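Local structure of L-methionine gamma-lyase (7BQW) at residues N142-N147 against K171-N176; V150-T155 against I182-F187; K209-H214 against R255-F260; S313-G318 against G366-L371. The protein belongs to the Cys/Met metabolism family of PLP-dependent enzymes and is built on the aminotransferase-like fold of that clan, here as an assembly of four chains. All blocks are in the same frame, centred on the assembly; numbering follows the deposited sequence.

Interaction 1. Residues N142-N147 against K171-N176; sequences NAMKKN and KIAHTN
Asn176 ND2 donates an almost straight hydrogen bond to Lys146 O, 3.2 Å long with 172° at the hydrogen, and lies 3.0 Å from Lys145 O as well. The Lys146 oxygen sits in the plane of the Asn176 amide, whereas the nitrogen stands above the plane of the Lys146 carbonyl, 57° out of it. CG of Asn176 is turned anti to the backbone N (chi1 -170°), which carries the amide across to the other loop; its OD1 accepts from the backbone N of Asn178, so both ends of the amide are engaged and its rotation is fixed. The segments cover the loops that follow helices 137-141 and 166-171, at the N-terminal ends of two adjacent parallel strands of the large sheet, 148-154 and 180-184. Beside the polar link, Met144 bends its chain toward the second loop. Its SD comes 3.8 Å from Ile172 O and makes an apolar contact with Ala173 CB at 4.2 Å, and CE reaches 4.3 Å from Asn176 CB. Lys171, at the end of helix 166-171, donates from NZ to ND1 of His174, in the ring plane.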
loop_
_atom_site.group_PDB
_atom_site.type_symbol
_atom_site.label_atom_id
_atom_site.label_comp_id
_atom_site.label_asym_id
_atom_site.label_seq_id
_atom_site.Cartn_x
_atom_site.Cartn_y
_atom_site.Cartn_z
ATOM N N ASN A 142 2.216 21.217 -45.020
ATOM C CA ASN A 142 1.036 21.625 -45.764
ATOM C C ASN A 142 -0.258 21.161 -45.127
ATOM O O ASN A 142 -1.326 21.599 -45.562
ATOM C CB ASN A 142 1.137 21.117 -47.195
ATOM C CG ASN A 142 2.245 21.808 -47.963
ATOM O OD1 ASN A 142 3.292 21.216 -48.245
ATOM N ND2 ASN A 142 2.035 23.087 -48.276
ATOM N N ALA A 143 -0.189 20.294 -44.115
ATOM C CA ALA A 143 -1.340 19.982 -43.276
ATOM C C ALA A 143 -1.638 21.082 -42.280
ATOM O O ALA A 143 -2.655 21.009 -41.587
ATOM C CB ALA A 143 -1.119 18.674 -42.516
ATOM N N MET A 144 -0.799 22.102 -42.208
ATOM C CA MET A 144 -0.893 23.098 -41.160
ATOM C C MET A 144 -1.678 24.321 -41.598
ATOM O O MET A 144 -1.631 24.736 -42.759
ATOM C CB MET A 144 0.501 23.490 -40.693
ATOM C CG MET A 144 1.112 22.334 -39.932
ATOM S SD MET A 144 2.172 22.803 -38.595
ATOM C CE MET A 144 1.284 24.149 -37.830
ATOM N N LYS A 145 -2.386 24.895 -40.625
ATOM C CA LYS A 145 -3.413 25.913 -40.790
ATOM C C LYS A 145 -3.192 26.995 -39.741
ATOM O O LYS A 145 -2.417 26.824 -38.797
ATOM C CB LYS A 145 -4.824 25.304 -40.633
ATOM C CG LYS A 145 -5.192 24.315 -41.723
ATOM C CD LYS A 145 -6.357 23.357 -41.379
ATOM C CE LYS A 145 -7.515 24.006 -40.605
ATOM N NZ LYS A 145 -7.976 25.324 -41.152
ATOM N N LYS A 146 -3.886 28.123 -39.893
ATOM C CA LYS A 146 -3.781 29.176 -38.889
ATOM C C LYS A 146 -4.242 28.698 -37.534
ATOM O O LYS A 146 -3.665 29.088 -36.512
ATOM C CB LYS A 146 -4.607 30.398 -39.274
ATOM C CG LYS A 146 -4.648 30.698 -40.730
ATOM C CD LYS A 146 -3.853 31.951 -41.052
ATOM C CE LYS A 146 -3.584 32.040 -42.542
ATOM N NZ LYS A 146 -2.441 31.282 -43.071
ATOM N N ASN A 147 -5.312 27.898 -37.501
ATOM C CA ASN A 147 -5.924 27.486 -36.252
ATOM C C ASN A 147 -5.314 26.190 -35.701
ATOM O O ASN A 147 -5.878 25.601 -34.767
ATOM C CB ASN A 147 -7.462 27.377 -36.411
ATOM C CG ASN A 147 -7.924 26.153 -37.243
ATOM O OD1 ASN A 147 -7.230 25.693 -38.147
ATOM N ND2 ASN A 147 -9.118 25.636 -36.923
ATOM N N LYS A 171 10.480 22.836 -35.709
ATOM C CA LYS A 171 10.677 24.109 -36.387
ATOM C C LYS A 171 9.660 24.312 -37.502
ATOM O O LYS A 171 9.199 25.439 -37.713
ATOM C CB LYS A 171 12.116 24.206 -36.907
ATOM C CG LYS A 171 13.157 24.463 -35.790
ATOM C CD LYS A 171 12.549 25.273 -34.614
ATOM C CE LYS A 171 12.348 24.419 -33.344
ATOM N NZ LYS A 171 11.491 25.079 -32.320
ATOM N N ILE A 172 9.269 23.232 -38.187
ATOM C CA ILE A 172 8.200 23.291 -39.182
ATOM C C ILE A 172 6.824 23.462 -38.557
ATOM O O ILE A 172 5.826 23.511 -39.283
ATOM C CB ILE A 172 8.289 22.021 -40.056
ATOM C CG1 ILE A 172 7.611 22.187 -41.402
ATOM C CG2 ILE A 172 7.610 20.853 -39.403
ATOM C CD1 ILE A 172 7.698 20.915 -42.212
ATOM N N ALA A 173 6.735 23.561 -37.234
ATOM C CA ALA A 173 5.477 23.816 -36.551
ATOM C C ALA A 173 5.473 25.103 -35.750
ATOM O O ALA A 173 4.392 25.636 -35.470
ATOM C CB ALA A 173 5.118 22.664 -35.599
ATOM N N HIS A 174 6.630 25.620 -35.363
ATOM C CA HIS A 174 6.647 26.918 -34.713
ATOM C C HIS A 174 6.688 28.077 -35.703
ATOM O O HIS A 174 6.751 29.231 -35.276
ATOM C CB HIS A 174 7.799 26.984 -33.713
ATOM C CG HIS A 174 7.608 26.054 -32.556
ATOM N ND1 HIS A 174 8.627 25.290 -32.028
ATOM C CD2 HIS A 174 6.489 25.723 -31.869
ATOM C CE1 HIS A 174 8.148 24.552 -31.044
ATOM N NE2 HIS A 174 6.853 24.795 -30.929
ATOM N N THR A 175 6.624 27.803 -37.008
ATOM C CA THR A 175 6.301 28.884 -37.930
ATOM C C THR A 175 4.972 29.529 -37.555
ATOM O O THR A 175 4.799 30.742 -37.719
ATOM C CB THR A 175 6.270 28.390 -39.377
ATOM O OG1 THR A 175 5.223 27.430 -39.546
ATOM C CG2 THR A 175 7.605 27.772 -39.761
ATOM N N ASN A 176 4.052 28.737 -36.999
ATOM C CA ASN A 176 2.813 29.242 -36.419
ATOM C C ASN A 176 3.035 29.611 -34.954
ATOM O O ASN A 176 3.256 28.712 -34.129
ATOM C CB ASN A 176 1.734 28.186 -36.534
ATOM C CG ASN A 176 0.367 28.696 -36.178
ATOM O OD1 ASN A 176 0.206 29.569 -35.315
ATOM N ND2 ASN A 176 -0.646 28.135 -36.832
#

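Interaction 2. Residues V150-T155 against I182-F187; sequences VVYLET and IVDNTF
Ile182 packs its two branches on different residues of the neighbouring strand: CD1 meets both methyls of Val150, 4.0 Å from CG1, while CG2 lies 3.7 Å from Tyr152 CD2, approaching the ring obliquely. The division follows from chi1 of -53°, which sets CG1 anti to the carbonyl carbon and CG2 anti to the backbone N. Farther along the same face, the Tyr152 hydroxyl oxygen comes 3.6 Å from Asp184 CB. Glu154 lies alongside Asp184 and points the same way, with their carboxylates turned 85° apart and Glu154 OE1 3.7 Å from Asp184 OD2, a close approach of like charges. On the reverse face Leu153 CB touches Val183 CG2 at 3.9 Å, where Leu166 of helix 166-171 packs on both residues and Leu169 on Leu153.

The backbones set this register. Ile182 N donates to Val151 O at 2.8 Å, Leu153 N to Ile182 O, and Asp184 N to Leu153 O. Where the strands end, a water donates to both Thr155 O and Asp184 O, while Asp184 OD1 accepts from Thr186 N in an Asx turn that fixes the carboxylate. Helix 86-97 packs over Val150, Tyr152 and Ile182, and strand 202-206 continues the sheet beyond Ile182 and Asp184. Strands 148-154 and 180-184, joined through helix 166-171, form a parallel beta-alpha-beta unit in the central sheet of the large domain of PLP-dependent enzymes with the aminotransferase fold.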
loop_
_atom_site.group_PDB
_atom_site.type_symbol
_atom_site.label_atom_id
_atom_site.label_comp_id
_atom_site.label_asym_id
_atom_site.label_seq_id
_atom_site.Cartn_x
_atom_site.Cartn_y
_atom_site.Cartn_z
ATOM N N VAL A 150 -2.032 22.194 -31.960
ATOM C CA VAL A 150 -1.203 21.104 -31.463
ATOM C C VAL A 150 -0.692 20.298 -32.645
ATOM O O VAL A 150 -1.480 19.891 -33.505
ATOM C CB VAL A 150 -1.986 20.180 -30.501
ATOM C CG1 VAL A 150 -1.232 18.876 -30.278
ATOM C CG2 VAL A 150 -2.278 20.865 -29.211
ATOM N N VAL A 151 0.616 20.063 -32.684
ATOM C CA VAL A 151 1.190 18.938 -33.423
ATOM C C VAL A 151 1.627 17.889 -32.404
ATOM O O VAL A 151 2.471 18.167 -31.543
ATOM C CB VAL A 151 2.364 19.362 -34.314
ATOM C CG1 VAL A 151 2.750 18.207 -35.189
ATOM C CG2 VAL A 151 1.987 20.574 -35.165
ATOM N N TYR A 152 1.064 16.689 -32.511
ATOM C CA TYR A 152 1.212 15.649 -31.505
ATOM C C TYR A 152 1.945 14.471 -32.129
ATOM O O TYR A 152 1.457 13.893 -33.102
ATOM C CB TYR A 152 -0.161 15.218 -30.976
ATOM C CG TYR A 152 -0.071 14.152 -29.911
ATOM C CD1 TYR A 152 0.051 12.796 -30.263
ATOM C CD2 TYR A 152 -0.087 14.491 -28.552
ATOM C CE1 TYR A 152 0.154 11.820 -29.315
ATOM C CE2 TYR A 152 0.016 13.503 -27.590
ATOM C CZ TYR A 152 0.140 12.172 -27.982
ATOM O OH TYR A 152 0.236 11.188 -27.046
ATOM N N LEU A 153 3.092 14.096 -31.552
ATOM C CA LEU A 153 3.995 13.129 -32.181
ATOM C C LEU A 153 4.395 11.984 -31.234
ATOM O O LEU A 153 4.330 12.082 -29.995
ATOM C CB LEU A 153 5.277 13.821 -32.697
ATOM C CG LEU A 153 5.192 15.079 -33.566
ATOM C CD1 LEU A 153 6.394 16.006 -33.358
ATOM C CD2 LEU A 153 5.067 14.675 -35.030
ATOM N N GLU A 154 4.865 10.899 -31.853
ATOM C CA GLU A 154 5.269 9.689 -31.149
ATOM C C GLU A 154 6.524 9.159 -31.805
ATOM O O GLU A 154 6.497 8.824 -32.993
ATOM C CB GLU A 154 4.178 8.622 -31.200
ATOM C CG GLU A 154 3.040 8.847 -30.221
ATOM C CD GLU A 154 2.119 7.635 -30.099
ATOM O OE1 GLU A 154 1.112 7.726 -29.356
ATOM O OE2 GLU A 154 2.407 6.598 -30.744
ATOM N N THR A 155 7.615 9.071 -31.055
ATOM C CA THR A 155 8.746 8.397 -31.685
ATOM C C THR A 155 9.723 7.816 -30.664
ATOM O O THR A 155 10.128 8.510 -29.720
ATOM C CB THR A 155 9.460 9.339 -32.661
ATOM O OG1 THR A 155 10.382 8.575 -33.434
ATOM C CG2 THR A 155 10.195 10.450 -31.948
ATOM N N ILE A 182 3.613 18.544 -28.965
ATOM C CA ILE A 182 3.466 17.605 -27.862
ATOM C C ILE A 182 4.024 16.253 -28.305
ATOM O O ILE A 182 3.614 15.716 -29.343
ATOM C CB ILE A 182 1.989 17.487 -27.423
ATOM C CG1 ILE A 182 1.411 18.884 -27.137
ATOM C CG2 ILE A 182 1.868 16.555 -26.213
ATOM C CD1 ILE A 182 0.009 18.912 -26.501
ATOM N N VAL A 183 4.947 15.697 -27.519
ATOM C CA VAL A 183 5.574 14.423 -27.854
ATOM C C VAL A 183 5.343 13.403 -26.738
ATOM O O VAL A 183 5.504 13.706 -25.547
ATOM C CB VAL A 183 7.068 14.609 -28.164
ATOM C CG1 VAL A 183 7.808 13.289 -28.046
ATOM C CG2 VAL A 183 7.213 15.189 -29.576
ATOM N N ASP A 184 4.909 12.209 -27.138
ATOM C CA ASP A 184 4.780 11.050 -26.261
ATOM C C ASP A 184 6.142 10.357 -26.226
ATOM O O ASP A 184 6.502 9.631 -27.157
ATOM C CB ASP A 184 3.676 10.131 -26.777
ATOM C CG ASP A 184 3.380 8.961 -25.845
ATOM O OD1 ASP A 184 4.237 8.619 -25.018
ATOM O OD2 ASP A 184 2.288 8.370 -25.955
ATOM N N ASN A 185 6.909 10.603 -25.153
ATOM C CA ASN A 185 8.261 10.071 -24.979
ATOM C C ASN A 185 8.290 8.761 -24.174
ATOM O O ASN A 185 9.291 8.487 -23.505
ATOM C CB ASN A 185 9.162 11.128 -24.317
ATOM C CG ASN A 185 10.665 10.874 -24.561
ATOM O OD1 ASN A 185 11.060 10.360 -25.608
ATOM N ND2 ASN A 185 11.499 11.266 -23.600
ATOM N N THR A 186 7.221 7.951 -24.244
ATOM C CA THR A 186 7.088 6.741 -23.431
ATOM C C THR A 186 8.090 5.665 -23.843
ATOM O O THR A 186 8.711 5.034 -22.988
ATOM C CB THR A 186 5.670 6.171 -23.542
ATOM O OG1 THR A 186 4.688 7.150 -23.168
ATOM C CG2 THR A 186 5.528 4.931 -22.658
ATOM N N PHE A 187 8.212 5.402 -25.149
ATOM C CA PHE A 187 9.074 4.320 -25.634
ATOM C C PHE A 187 10.543 4.630 -25.410
ATOM O O PHE A 187 11.330 3.738 -25.080
ATOM C CB PHE A 187 8.871 4.084 -27.130
ATOM C CG PHE A 187 7.783 3.120 -27.466
ATOM C CD1 PHE A 187 6.671 2.985 -26.643
ATOM C CD2 PHE A 187 7.858 2.368 -28.635
ATOM C CE1 PHE A 187 5.653 2.112 -26.972
ATOM C CE2 PHE A 187 6.852 1.489 -28.974
ATOM C CZ PHE A 187 5.742 1.359 -28.138
HETATM O O HOH W 1 9.012 7.659 -27.072
#

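Interaction 3. Residues K209-H214 against R255-F260; sequences KYLNGH and RGLKTF
The Phe260 ring receives Leu211 CD2 over one face, a CH-pi contact with the methyl 4.1 Å from the centroid and 25° off the ring normal, displaced toward the rim. Tyr210 O lies at the edge of the ring, near its plane. With CG anti to the backbone N (chi1 175°), Phe260 brings its ring to the leucine. The same methyl of Leu211 also meets Leu257 CD2, at 4.2 Å, and Leu257 CD2 in turn approaches Leu211 O at 3.6 Å.

The His214 imidazole has Asn212 O at its edge and in its plane: ND1 donates to that oxygen at 3.2 Å with 172° at the hydrogen, which fixes the turn of the ring. Thr259 OG1 lies at the edge too, 4.1 Å from CE1, and is itself held by Arg263. Close by, Gly256 sets its CA 3.5 Å from Asn212 O in a CA-H...O contact, an approach that the glycine, with no side chain, allows.

Arg263 of helix 260-279 binds Tyr210 O and Gly256 O, joining the two segments. Asn212 OD1 accepts from Arg255 of the second subunit, whose His214 packs on Arg255 and Thr259. No direct hydrogen bond joins the two segments; the loop is seated on the end of helix 247-257 by apolar packing and close backbone approach, with arginines supplying the polar links within and between subunits.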
loop_
_atom_site.group_PDB
_atom_site.type_symbol
_atom_site.label_atom_id
_atom_site.label_comp_id
_atom_site.label_asym_id
_atom_site.label_seq_id
_atom_site.Cartn_x
_atom_site.Cartn_y
_atom_site.Cartn_z
ATOM N N LYS A 209 4.943 2.314 -18.141
ATOM C CA LYS A 209 5.820 1.453 -18.910
ATOM C C LYS A 209 7.188 1.450 -18.237
ATOM O O LYS A 209 7.306 1.013 -17.088
ATOM C CB LYS A 209 5.855 1.943 -20.360
ATOM C CG LYS A 209 4.695 1.420 -21.229
ATOM C CD LYS A 209 3.335 1.455 -20.539
ATOM C CE LYS A 209 2.211 0.822 -21.371
ATOM N NZ LYS A 209 1.565 1.839 -22.259
ATOM N N TYR A 210 8.191 2.027 -18.898
ATOM C CA TYR A 210 9.577 1.934 -18.448
ATOM C C TYR A 210 9.860 2.744 -17.182
ATOM O O TYR A 210 10.724 2.359 -16.389
ATOM C CB TYR A 210 10.505 2.410 -19.556
ATOM C CG TYR A 210 10.647 1.464 -20.726
ATOM C CD1 TYR A 210 11.287 0.231 -20.579
ATOM C CD2 TYR A 210 10.200 1.826 -21.997
ATOM C CE1 TYR A 210 11.452 -0.632 -21.673
ATOM C CE2 TYR A 210 10.352 0.979 -23.079
ATOM C CZ TYR A 210 10.981 -0.247 -22.917
ATOM O OH TYR A 210 11.140 -1.074 -24.003
ATOM N N LEU A 211 9.223 3.906 -17.007
ATOM C CA LEU A 211 9.661 4.805 -15.940
ATOM C C LEU A 211 9.386 4.195 -14.573
ATOM O O LEU A 211 10.260 4.181 -13.694
ATOM C CB LEU A 211 8.989 6.173 -16.058
ATOM C CG LEU A 211 9.447 7.162 -17.140
ATOM C CD1 LEU A 211 8.502 8.413 -17.208
ATOM C CD2 LEU A 211 10.917 7.597 -16.945
ATOM N N ASN A 212 8.174 3.696 -14.369
ATOM C CA ASN A 212 7.930 2.873 -13.195
ATOM C C ASN A 212 8.645 1.531 -13.320
ATOM O O ASN A 212 9.349 1.110 -12.401
ATOM C CB ASN A 212 6.440 2.656 -12.983
ATOM C CG ASN A 212 6.178 1.640 -11.926
ATOM O OD1 ASN A 212 6.564 1.844 -10.789
ATOM N ND2 ASN A 212 5.561 0.522 -12.289
ATOM N N GLY A 213 8.445 0.833 -14.440
ATOM C CA GLY A 213 9.282 -0.286 -14.844
ATOM C C GLY A 213 8.909 -1.639 -14.273
ATOM O O GLY A 213 9.452 -2.654 -14.733
ATOM N N HIS A 214 7.964 -1.694 -13.331
ATOM C CA HIS A 214 7.740 -2.876 -12.510
ATOM C C HIS A 214 6.334 -3.438 -12.680
ATOM O O HIS A 214 5.869 -4.192 -11.818
ATOM C CB HIS A 214 8.015 -2.553 -11.033
ATOM C CG HIS A 214 9.475 -2.582 -10.673
ATOM N ND1 HIS A 214 10.322 -1.514 -10.893
ATOM C CD2 HIS A 214 10.240 -3.558 -10.126
ATOM C CE1 HIS A 214 11.541 -1.828 -10.495
ATOM N NE2 HIS A 214 11.520 -3.065 -10.034
ATOM N N ARG A 255 10.221 4.928 -6.203
ATOM C CA ARG A 255 10.997 3.727 -5.957
ATOM C C ARG A 255 11.445 3.084 -7.260
ATOM O O ARG A 255 12.599 2.646 -7.381
ATOM C CB ARG A 255 10.186 2.740 -5.136
ATOM C CG ARG A 255 11.020 1.603 -4.615
ATOM C CD ARG A 255 10.108 0.553 -4.030
ATOM N NE ARG A 255 10.610 0.029 -2.780
ATOM C CZ ARG A 255 10.948 -1.236 -2.597
ATOM N NH1 ARG A 255 10.820 -2.112 -3.594
ATOM N NH2 ARG A 255 11.386 -1.628 -1.403
ATOM N N GLY A 256 10.545 2.989 -8.236
ATOM C CA GLY A 256 10.930 2.417 -9.521
ATOM C C GLY A 256 12.074 3.163 -10.175
ATOM O O GLY A 256 12.915 2.553 -10.830
ATOM N N LEU A 257 12.138 4.487 -9.971
ATOM C CA LEU A 257 13.129 5.328 -10.631
ATOM C C LEU A 257 14.528 5.113 -10.061
ATOM O O LEU A 257 15.514 5.363 -10.769
ATOM C CB LEU A 257 12.724 6.817 -10.530
ATOM C CG LEU A 257 11.660 7.326 -11.540
ATOM C CD1 LEU A 257 11.256 8.783 -11.291
ATOM C CD2 LEU A 257 12.094 7.158 -12.987
ATOM N N LYS A 258 14.634 4.638 -8.812
ATOM C CA LYS A 258 15.947 4.431 -8.202
ATOM C C LYS A 258 16.820 3.533 -9.059
ATOM O O LYS A 258 18.042 3.666 -9.019
ATOM C CB LYS A 258 15.824 3.831 -6.798
ATOM C CG LYS A 258 15.019 4.652 -5.844
ATOM C CD LYS A 258 15.822 5.782 -5.240
ATOM C CE LYS A 258 14.924 6.549 -4.253
ATOM N NZ LYS A 258 15.415 7.915 -3.957
ATOM N N THR A 259 16.210 2.655 -9.868
ATOM C CA THR A 259 16.913 1.763 -10.778
ATOM C C THR A 259 16.617 2.061 -12.248
ATOM O O THR A 259 16.947 1.238 -13.115
ATOM C CB THR A 259 16.552 0.302 -10.496
ATOM O OG1 THR A 259 15.143 0.112 -10.737
ATOM C CG2 THR A 259 16.887 -0.094 -9.074
ATOM N N PHE A 260 16.005 3.210 -12.551
ATOM C CA PHE A 260 15.683 3.536 -13.939
ATOM C C PHE A 260 16.880 3.351 -14.867
ATOM O O PHE A 260 16.769 2.706 -15.919
ATOM C CB PHE A 260 15.152 4.967 -14.029
ATOM C CG PHE A 260 14.914 5.435 -15.435
ATOM C CD1 PHE A 260 14.050 4.745 -16.273
ATOM C CD2 PHE A 260 15.547 6.577 -15.916
ATOM C CE1 PHE A 260 13.820 5.187 -17.575
ATOM C CE2 PHE A 260 15.316 7.026 -17.202
ATOM C CZ PHE A 260 14.456 6.329 -18.043
#

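Interaction 4. Residues S313-G318 against G366-L371; sequences SFELKG and GITDGL
The end of strand 311-316 runs beside the loop that leads into strand 372-375, their backbones so close that Leu316 and Gly370 have CA atoms 4.4 Å apart, yet the link from Leu316 N to Gly370 O is a weak, bent hydrogen bond of 3.0 Å with 133° at the hydrogen. Leu371 CA adds a CA-H...O contact to Phe314 O, at 3.5 Å.

Among the side chains, Leu371 swings back to the strand: its CG is anti to the backbone N (chi1 -166°), and CD1 reaches Ser313 OG at 3.4 Å and Phe314 O at 3.7 Å. The serine hydroxyl that this methyl touches is engaged with the carbonyl oxygens of Pro159 and Val372. Glu315 bends at chi2 (-75°) and brings its carboxylate to the loop, with OE1 3.7 Å from Gly370 CA. The carboxylate and Thr368 are modelled too close to be read as a bond, and their exact placement is doubtful. Leu316 packs on Ala322 and Leu326 of helix 319-329, while its CB lies 3.4 Å from Gly370 O.

In the sheet that contains strands 284-288, 311-316 and 372-375, regular antiparallel pairing continues through the backbone bonds of Phe314 with Val372. Gly370, bare of a side chain, lets the loop come close to Leu316 O and the Glu315 side chain, so the junction relies on close backbone packing and a leucine methyl laid against Ser313 OG and Phe314 O more than on strong hydrogen bonds.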
loop_
_atom_site.group_PDB
_atom_site.type_symbol
_atom_site.label_atom_id
_atom_site.label_comp_id
_atom_site.label_asym_id
_atom_site.label_seq_id
_atom_site.Cartn_x
_atom_site.Cartn_y
_atom_site.Cartn_z
ATOM N N SER A 313 10.108 -5.379 -32.905
ATOM C CA SER A 313 9.016 -5.968 -33.667
ATOM C C SER A 313 9.583 -6.785 -34.820
ATOM O O SER A 313 10.665 -6.493 -35.333
ATOM C CB SER A 313 8.072 -4.890 -34.198
ATOM O OG SER A 313 6.776 -5.416 -34.359
ATOM N N PHE A 314 8.849 -7.814 -35.236
ATOM C CA PHE A 314 9.374 -8.644 -36.307
ATOM C C PHE A 314 8.260 -9.413 -36.999
ATOM O O PHE A 314 7.253 -9.773 -36.385
ATOM C CB PHE A 314 10.439 -9.607 -35.782
ATOM C CG PHE A 314 9.939 -10.574 -34.765
ATOM C CD1 PHE A 314 9.870 -10.220 -33.425
ATOM C CD2 PHE A 314 9.571 -11.859 -35.134
ATOM C CE1 PHE A 314 9.432 -11.122 -32.477
ATOM C CE2 PHE A 314 9.131 -12.772 -34.177
ATOM C CZ PHE A 314 9.067 -12.402 -32.852
ATOM N N GLU A 315 8.475 -9.669 -38.288
ATOM C CA GLU A 315 7.549 -10.434 -39.112
ATOM C C GLU A 315 7.861 -11.922 -39.034
ATOM O O GLU A 315 9.029 -12.329 -39.033
ATOM C CB GLU A 315 7.632 -9.974 -40.568
ATOM C CG GLU A 315 6.813 -8.746 -40.888
ATOM C CD GLU A 315 5.325 -9.046 -40.983
ATOM O OE1 GLU A 315 4.957 -10.238 -41.129
ATOM O OE2 GLU A 315 4.524 -8.082 -40.914
ATOM N N LEU A 316 6.812 -12.735 -38.983
ATOM C CA LEU A 316 6.961 -14.184 -39.014
ATOM C C LEU A 316 6.739 -14.689 -40.431
ATOM O O LEU A 316 5.893 -14.170 -41.168
ATOM C CB LEU A 316 5.987 -14.865 -38.054
ATOM C CG LEU A 316 6.517 -15.044 -36.623
ATOM C CD1 LEU A 316 5.490 -15.716 -35.731
ATOM C CD2 LEU A 316 7.831 -15.819 -36.594
ATOM N N LYS A 317 7.520 -15.697 -40.819
ATOM C CA LYS A 317 7.347 -16.272 -42.146
ATOM C C LYS A 317 5.971 -16.908 -42.277
ATOM O O LYS A 317 5.218 -16.597 -43.207
ATOM C CB LYS A 317 8.451 -17.294 -42.432
ATOM C CG LYS A 317 9.641 -16.726 -43.196
ATOM C CD LYS A 317 10.333 -17.794 -44.038
ATOM C CE LYS A 317 9.400 -18.392 -45.106
ATOM N NZ LYS A 317 8.758 -17.372 -46.005
ATOM N N GLY A 318 5.615 -17.775 -41.332
ATOM C CA GLY A 318 4.394 -18.553 -41.416
ATOM C C GLY A 318 3.129 -17.830 -41.003
ATOM O O GLY A 318 2.127 -18.476 -40.682
ATOM N N GLY A 366 -0.552 -0.775 -38.854
ATOM C CA GLY A 366 0.334 -1.473 -39.775
ATOM C C GLY A 366 0.500 -2.916 -39.324
ATOM O O GLY A 366 1.596 -3.493 -39.370
ATOM N N ILE A 367 -0.609 -3.497 -38.873
ATOM C CA ILE A 367 -0.617 -4.843 -38.312
ATOM C C ILE A 367 -0.816 -5.844 -39.441
ATOM O O ILE A 367 -1.835 -5.816 -40.138
ATOM C CB ILE A 367 -1.708 -4.992 -37.241
ATOM C CG1 ILE A 367 -1.326 -4.206 -35.983
ATOM C CG2 ILE A 367 -1.970 -6.467 -36.925
ATOM C CD1 ILE A 367 -1.854 -2.784 -35.968
ATOM N N THR A 368 0.160 -6.724 -39.625
ATOM C CA THR A 368 0.103 -7.799 -40.603
ATOM C C THR A 368 -0.133 -9.128 -39.888
ATOM O O THR A 368 -0.228 -9.197 -38.656
ATOM C CB THR A 368 1.388 -7.827 -41.427
ATOM O OG1 THR A 368 2.409 -8.497 -40.680
ATOM C CG2 THR A 368 1.849 -6.408 -41.731
ATOM N N ASP A 369 -0.222 -10.200 -40.671
ATOM C CA ASP A 369 -0.573 -11.497 -40.103
ATOM C C ASP A 369 0.562 -12.113 -39.305
ATOM O O ASP A 369 0.308 -12.957 -38.437
ATOM C CB ASP A 369 -1.000 -12.455 -41.212
ATOM C CG ASP A 369 -2.433 -12.223 -41.655
ATOM O OD1 ASP A 369 -3.355 -12.580 -40.884
ATOM O OD2 ASP A 369 -2.637 -11.678 -42.767
ATOM N N GLY A 370 1.801 -11.720 -39.576
ATOM C CA GLY A 370 2.934 -12.359 -38.942
ATOM C C GLY A 370 3.610 -11.495 -37.904
ATOM O O GLY A 370 4.520 -11.957 -37.207
ATOM N N LEU A 371 3.157 -10.248 -37.782
ATOM C CA LEU A 371 3.804 -9.289 -36.898
ATOM C C LEU A 371 3.730 -9.742 -35.443
ATOM O O LEU A 371 2.658 -10.074 -34.928
ATOM C CB LEU A 371 3.152 -7.914 -37.053
ATOM C CG LEU A 371 3.970 -6.775 -36.437
ATOM C CD1 LEU A 371 5.300 -6.694 -37.141
ATOM C CD2 LEU A 371 3.249 -5.430 -36.470
#

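How the interactions relate
Interactions 1 and 2 hold the same pair of parallel strands: the first joins the surface loops before them, the second their buried bodies, and the two touch where Ala173 CB lies 3.8 Å from Val151 CG2. Interaction 3 continues from interaction 2, since Phe187 O meets Tyr210 CE2 at 3.5 Å; it is buried as well but reaches the second subunit. Interaction 4 lies apart in the other sheet, its centre about 25 Å from that of interaction 2. Chemistry follows place: one hydrogen bond from a side-chain amide at the surface, regular strand pairing in the core, apolar packing at the helix end, and a single weak backbone bond where strand 311-316 meets its loop.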